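Local atomic coordinates of flavin-containing monooxygenase (Allium sativum, PDB entry 6WPU), a protein that probably catalyses the S-oxygenation of S-allyl-L-cysteine in garlic, as a monooxygenase with bound flavin-adenine dinucleotide. Residues I270-N273 with D274-V278; T366-E369 with M370-V374; A449-T452 with F453-F456. All blocks are in the same frame, centred on the assembly; numbering follows the deposited sequence.

Contact 1 (I270-N273 with D274-V278)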
# COMPACT_ATOMS: atom_id res chain seq x y z
N ILE A 270 3.53 -0.83 30.49
CA ILE A 270 2.50 -1.66 31.11
C ILE A 270 1.17 -0.94 30.98
O ILE A 270 1.11 0.30 31.01
CB ILE A 270 2.86 -1.99 32.59
CG1 ILE A 270 1.89 -3.00 33.19
CG2 ILE A 270 2.90 -0.73 33.48
CD1 ILE A 270 1.86 -4.31 32.44
N THR A 271 0.09 -1.70 30.79
CA THR A 271 -1.26 -1.20 30.95
C THR A 271 -1.89 -1.83 32.20
O THR A 271 -1.62 -2.98 32.54
CB THR A 271 -2.13 -1.47 29.71
OG1 THR A 271 -2.21 -2.88 29.46
CG2 THR A 271 -1.53 -0.78 28.48
N HIS A 272 -2.73 -1.06 32.90
CA HIS A 272 -3.27 -1.48 34.19
C HIS A 272 -4.79 -1.65 34.17
O HIS A 272 -5.50 -1.08 33.34
CB HIS A 272 -2.91 -0.48 35.28
CG HIS A 272 -1.47 -0.53 35.69
ND1 HIS A 272 -0.67 0.59 35.73
CD2 HIS A 272 -0.69 -1.57 36.07
CE1 HIS A 272 0.54 0.25 36.12
NE2 HIS A 272 0.55 -1.06 36.34
N ASN A 273 -5.26 -2.43 35.14
CA ASN A 273 -6.68 -2.71 35.29
C ASN A 273 -7.50 -1.46 35.59
O ASN A 273 -8.71 -1.46 35.33
CB ASN A 273 -6.88 -3.74 36.40
CG ASN A 273 -8.29 -4.29 36.44
OD1 ASN A 273 -8.97 -4.35 35.41
ND2 ASN A 273 -8.74 -4.69 37.63
N ASP A 274 -6.90 -0.41 36.12
CA ASP A 274 -7.63 0.82 36.39
C ASP A 274 -7.64 1.78 35.20
O ASP A 274 -8.05 2.93 35.35
CB ASP A 274 -7.06 1.53 37.62
CG ASP A 274 -5.64 2.02 37.41
OD1 ASP A 274 -5.10 1.87 36.29
OD2 ASP A 274 -5.05 2.54 38.37
N GLY A 275 -7.19 1.33 34.03
CA GLY A 275 -7.21 2.18 32.86
C GLY A 275 -5.93 2.94 32.60
O GLY A 275 -5.77 3.50 31.51
N SER A 276 -4.99 2.95 33.55
CA SER A 276 -3.76 3.70 33.36
C SER A 276 -2.81 2.97 32.41
O SER A 276 -2.81 1.73 32.31
CB SER A 276 -3.07 3.98 34.69
OG SER A 276 -2.93 2.80 35.46
N VAL A 277 -2.02 3.76 31.69
CA VAL A 277 -0.96 3.27 30.80
C VAL A 277 0.34 3.94 31.22
O VAL A 277 0.39 5.17 31.34
CB VAL A 277 -1.28 3.56 29.33
CG1 VAL A 277 -0.13 3.11 28.43
CG2 VAL A 277 -2.59 2.87 28.92
N VAL A 278 1.38 3.14 31.46
CA VAL A 278 2.68 3.65 31.87
C VAL A 278 3.64 3.49 30.70
O VAL A 278 3.72 2.41 30.10
CB VAL A 278 3.20 2.92 33.12
CG1 VAL A 278 4.44 3.64 33.70
CG2 VAL A 278 2.11 2.82 34.16
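Ser276 OG stands between two polar partners: it accepts from His272 ND1 at 3.2 Å and donates to Asp274 OD1 at 2.5 Å. The imidazole meets this hydroxyl edge-on, with OG only 12° out of the ring plane, although the N-H is bent from the straight line. Asp274 OD1 receives the hydroxyl on its syn lone pair, and from above the carboxylate plane it also takes the backbone N of Ser276, at 2.9 Å. The second of these bonds makes an Asx turn, so two donors from one serine fix the rotation of the aspartate. Ser276 can serve both neighbours because its OG lies between its own backbone N and carbonyl carbon (chi1 50°).

The backbone fits a beta hairpin closed by a type I turn and a G1 bulge. Gly275 N donates to His272 O, and His272 N returns a bond to Ser276 O at 2.9 Å. Gly275 adopts the left-handed conformation that the bulge needs, in which a CB would press on the preceding carbonyl oxygen. Beyond the turn, Ile270 and Val278 form an antiparallel hydrogen-bonded pair, with Val278 N reaching Ile270 O at 2.9 Å. On the same face, Val278 CG2 lies 3.6 Å from His272 CE1 and also packs on Ile270 CG2. Thr271 and Val277 are the non-hydrogen-bonded pair on the other face, their CG2 methyls 3.8 Å apart.

This face turns toward Trp197, which touches both Thr271 and Val277 and whose NE1 donates to Gly275 O, while Thr271 OG1 is bonded to Pro192 O. The hairpin joins strand 262-271 to strand 276-279, which pairs in turn with strand 284-286 in the mixed sheet.

Contact 2 (T366-E369 with M370-V374). With SO4 (sulfate ion), chain F.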
# COMPACT_ATOMS: atom_id res chain seq x y z
N THR A 366 15.98 -19.11 -15.96
CA THR A 366 15.39 -20.41 -15.65
C THR A 366 14.80 -20.41 -14.24
O THR A 366 15.12 -19.57 -13.40
CB THR A 366 16.43 -21.53 -15.76
OG1 THR A 366 17.34 -21.44 -14.66
CG2 THR A 366 17.21 -21.44 -17.07
N LYS A 367 13.90 -21.37 -14.00
CA LYS A 367 13.31 -21.51 -12.67
C LYS A 367 14.38 -21.64 -11.60
O LYS A 367 14.27 -21.05 -10.52
CB LYS A 367 12.38 -22.72 -12.63
CG LYS A 367 11.11 -22.56 -13.45
CD LYS A 367 10.23 -23.79 -13.32
CE LYS A 367 8.97 -23.66 -14.18
NZ LYS A 367 9.26 -23.90 -15.62
N LYS A 368 15.42 -22.43 -11.88
CA LYS A 368 16.50 -22.61 -10.92
C LYS A 368 17.23 -21.29 -10.67
O LYS A 368 17.56 -20.96 -9.53
CB LYS A 368 17.47 -23.68 -11.42
CG LYS A 368 18.49 -24.14 -10.38
CD LYS A 368 19.61 -24.97 -11.03
CE LYS A 368 20.61 -25.44 -9.99
NZ LYS A 368 20.35 -24.79 -8.67
N GLU A 369 17.49 -20.53 -11.74
CA GLU A 369 18.17 -19.25 -11.56
C GLU A 369 17.30 -18.26 -10.79
O GLU A 369 17.81 -17.54 -9.92
CB GLU A 369 18.55 -18.67 -12.92
CG GLU A 369 19.86 -19.23 -13.46
CD GLU A 369 19.89 -19.26 -14.98
OE1 GLU A 369 18.86 -18.95 -15.62
OE2 GLU A 369 20.96 -19.60 -15.53
N MET A 370 16.00 -18.21 -11.09
CA MET A 370 15.12 -17.36 -10.31
C MET A 370 15.12 -17.78 -8.85
O MET A 370 15.19 -16.93 -7.95
CB MET A 370 13.70 -17.39 -10.87
CG MET A 370 13.56 -16.61 -12.17
SD MET A 370 11.84 -16.45 -12.66
CE MET A 370 11.57 -18.05 -13.46
N MET A 371 15.06 -19.09 -8.59
CA MET A 371 15.03 -19.56 -7.21
C MET A 371 16.35 -19.27 -6.50
O MET A 371 16.35 -18.91 -5.32
CB MET A 371 14.69 -21.05 -7.18
CG MET A 371 14.47 -21.57 -5.77
SD MET A 371 13.11 -20.75 -4.90
CE MET A 371 11.70 -21.50 -5.74
N GLU A 372 17.48 -19.39 -7.21
CA GLU A 372 18.77 -19.03 -6.63
C GLU A 372 18.84 -17.54 -6.31
O GLU A 372 19.44 -17.14 -5.31
CB GLU A 372 19.91 -19.42 -7.57
CG GLU A 372 20.10 -20.91 -7.68
CD GLU A 372 21.11 -21.30 -8.75
OE1 GLU A 372 21.47 -20.46 -9.61
OE2 GLU A 372 21.56 -22.47 -8.72
N ASP A 373 18.22 -16.71 -7.16
CA ASP A 373 18.24 -15.27 -6.90
C ASP A 373 17.49 -14.92 -5.62
O ASP A 373 17.96 -14.12 -4.81
CB ASP A 373 17.66 -14.53 -8.10
CG ASP A 373 17.94 -13.04 -8.06
OD1 ASP A 373 19.12 -12.66 -8.12
OD2 ASP A 373 16.98 -12.26 -7.95
N VAL A 374 16.32 -15.53 -5.41
CA VAL A 374 15.57 -15.28 -4.19
C VAL A 374 16.37 -15.75 -2.98
O VAL A 374 16.42 -15.06 -1.95
CB VAL A 374 14.20 -15.97 -4.24
CG1 VAL A 374 13.46 -15.73 -2.94
CG2 VAL A 374 13.40 -15.46 -5.42
S SO4 F . 13.34 -23.93 -16.79
O1 SO4 F . 13.66 -24.25 -15.41
O2 SO4 F . 13.26 -22.48 -16.97
O3 SO4 F . 14.40 -24.43 -17.66
O4 SO4 F . 12.05 -24.55 -17.13
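Met370, Glu369 and Glu372 carry most of this contact, which spans the opening turns of helix 367-383 behind a capping box. Met370 N donates to Thr366 O at 2.8 Å, nearly in line with the carbonyl bond, and so closes the first turn. The methionine side chain then runs back along that turn: CB and CG both lie beside Thr366 O, and a bend at the thioether brings CE to 4.0 Å from Lys367 CA. Met370 is buried, with Tyr320 packing against its side chain.

Glu369 also turns back to the helix start, with its carboxylate. Its OE1 accepts from Thr366 N at 2.9 Å, met on the anti side of the carboxylate, while Glu369 N donates to Thr366 OG1 at 3.1 Å. These two reciprocal bonds are what define the capping box. They satisfy one N-H of the first turn and one just before it. Lys367 N remains for a sulfate ion, probably from the crystallisation liquor, and it donates to sulfate O1 and O2, each at 3.2 Å; Lys367 NZ adds only a weak bond to O4. An anion at this place is consistent with the partial positive charge of a helix N-terminus.

Glu372, one turn on, faces Lys368 along the exposed flank. Its N is bonded to Lys368 O, and its CG passes the same oxygen at 3.1 Å. Lys368 reaches over with CG anti to the backbone N (chi1 -169°), but its last torsion is nearly eclipsed (chi4 -9°), an unfavourable shape for the tip. The resulting salt bridge is short, with Lys368 NZ 2.6 Å from Glu372 OE2 and 37° out of the carboxylate plane.

Contact 3 (A449-T452 with F453-F456)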
# COMPACT_ATOMS: atom_id res chain seq x y z
N ALA A 449 9.99 19.08 -12.97
CA ALA A 449 8.94 18.10 -13.20
C ALA A 449 7.96 18.58 -14.25
O ALA A 449 7.60 17.83 -15.17
CB ALA A 449 8.21 17.78 -11.89
N ARG A 450 7.52 19.83 -14.15
CA ARG A 450 6.56 20.35 -15.12
C ARG A 450 7.17 20.43 -16.52
O ARG A 450 6.44 20.36 -17.51
CB ARG A 450 6.04 21.72 -14.67
CG ARG A 450 5.35 21.68 -13.31
CD ARG A 450 4.53 22.94 -13.05
NE ARG A 450 4.03 22.98 -11.68
CZ ARG A 450 3.40 24.02 -11.14
NH1 ARG A 450 3.17 25.11 -11.86
NH2 ARG A 450 2.98 23.96 -9.88
N GLU A 451 8.49 20.58 -16.61
CA GLU A 451 9.14 20.52 -17.92
C GLU A 451 8.94 19.15 -18.56
O GLU A 451 8.49 19.05 -19.71
CB GLU A 451 10.62 20.85 -17.81
CG GLU A 451 10.96 22.28 -18.19
CD GLU A 451 10.18 22.74 -19.41
OE1 GLU A 451 9.24 23.54 -19.24
OE2 GLU A 451 10.49 22.30 -20.54
N THR A 452 9.24 18.09 -17.82
CA THR A 452 9.08 16.75 -18.39
C THR A 452 7.62 16.43 -18.66
O THR A 452 7.34 15.59 -19.52
CB THR A 452 9.67 15.69 -17.47
OG1 THR A 452 8.86 15.58 -16.29
CG2 THR A 452 11.10 16.06 -17.05
N PHE A 453 6.68 17.08 -17.96
CA PHE A 453 5.26 16.77 -18.15
C PHE A 453 4.72 17.31 -19.47
O PHE A 453 3.68 16.84 -19.93
CB PHE A 453 4.42 17.31 -16.99
CG PHE A 453 4.71 16.67 -15.65
CD1 PHE A 453 5.40 15.46 -15.56
CD2 PHE A 453 4.26 17.26 -14.48
CE1 PHE A 453 5.65 14.88 -14.32
CE2 PHE A 453 4.50 16.68 -13.23
CZ PHE A 453 5.19 15.48 -13.15
N SER A 454 5.40 18.29 -20.08
CA SER A 454 4.91 18.94 -21.29
C SER A 454 4.57 17.94 -22.39
O SER A 454 3.52 18.05 -23.04
CB SER A 454 5.95 19.93 -21.81
OG SER A 454 6.50 20.68 -20.75
N LYS A 455 5.44 16.95 -22.61
CA LYS A 455 5.22 16.02 -23.70
C LYS A 455 3.92 15.22 -23.56
O LYS A 455 3.50 14.58 -24.53
CB LYS A 455 6.41 15.06 -23.83
CG LYS A 455 6.35 13.84 -22.92
CD LYS A 455 7.53 12.91 -23.17
CE LYS A 455 8.81 13.49 -22.62
NZ LYS A 455 8.69 13.73 -21.15
N PHE A 456 3.27 15.26 -22.40
CA PHE A 456 1.99 14.57 -22.23
C PHE A 456 0.82 15.57 -22.15
O PHE A 456 0.99 16.77 -22.37
CB PHE A 456 1.99 13.69 -20.98
CG PHE A 456 3.22 12.84 -20.80
CD1 PHE A 456 3.35 11.63 -21.46
CD2 PHE A 456 4.24 13.24 -19.94
CE1 PHE A 456 4.48 10.85 -21.29
CE2 PHE A 456 5.37 12.47 -19.76
CZ PHE A 456 5.48 11.27 -20.43
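Phe453 folds back over the carbonyl of Ala449 in the last turn of helix 443-453. Its CB starts 3.7 Å from Arg450 O and equally near Ala449 O. With CG anti to the carbonyl carbon (chi1 -65°), the ring is laid along the helix wall. CG itself is 3.2 Å from Ala449 O, which sits over one ring face, displaced toward the rim. On one flank CD1 and CE1 pass Thr452 OG1, CD1 at 3.5 Å; on the other CD2 approaches Arg450 CA. At the far end CZ reaches the methyl of Ala449, with CB at 4.0 Å, an apolar contact one helical turn back.

The oxygen under the ring is doubly gripped. Ala449 O accepts from Phe453 N in its carbonyl plane and from Thr452 OG1 at 2.8 Å, so the threonine hydroxyl turns back onto its own helix. Farther on, Glu451 O also takes two donors, Ser454 OG at 2.8 Å and Ser454 N at 3.2 Å, both from the same side of the carbonyl plane. Lys455 bends at its third and fourth torsions to bring NZ within 2.8 Å of Thr452 O, on a lone pair. Three side chains, those of Thr452, Ser454 and Lys455, thus supply donors to carbonyls at the helix end, the last two from within the type I turn, Phe453 to Phe456, that ends the modelled chain. Lys455 also touches a crystal neighbour, which may influence its pose.

Outside this turn, the Phe453 ring meets Trp417 of helix 416-431 with planes nearly perpendicular and packs on Pro104 and Val106 of a loop and on Glu96 of helix 95-98. Ala449 touches Trp417 and Met421, which seats helix 443-453 against helix 416-431.

How the contacts relate
The three contacts follow one another along the chain and share no helix or strand. Contact 1 is a hairpin of the mixed sheet, contact 2 the start of helix 367-383, and contact 3 the end of helix 443-453 at the modelled C-terminus. The centres of contacts 1 and 2 lie about 51 Å apart. Those of contacts 1 and 3 are about 55 Å apart, on opposite sides of the chain's centre, and those of contacts 2 and 3 about 39 Å. None touches another. Each joins neighbouring residues at a turn or a helix end, and the separations give no sign of direct coupling between them; in contact 3, the Phe453 side chain is about 13 Å from FAD.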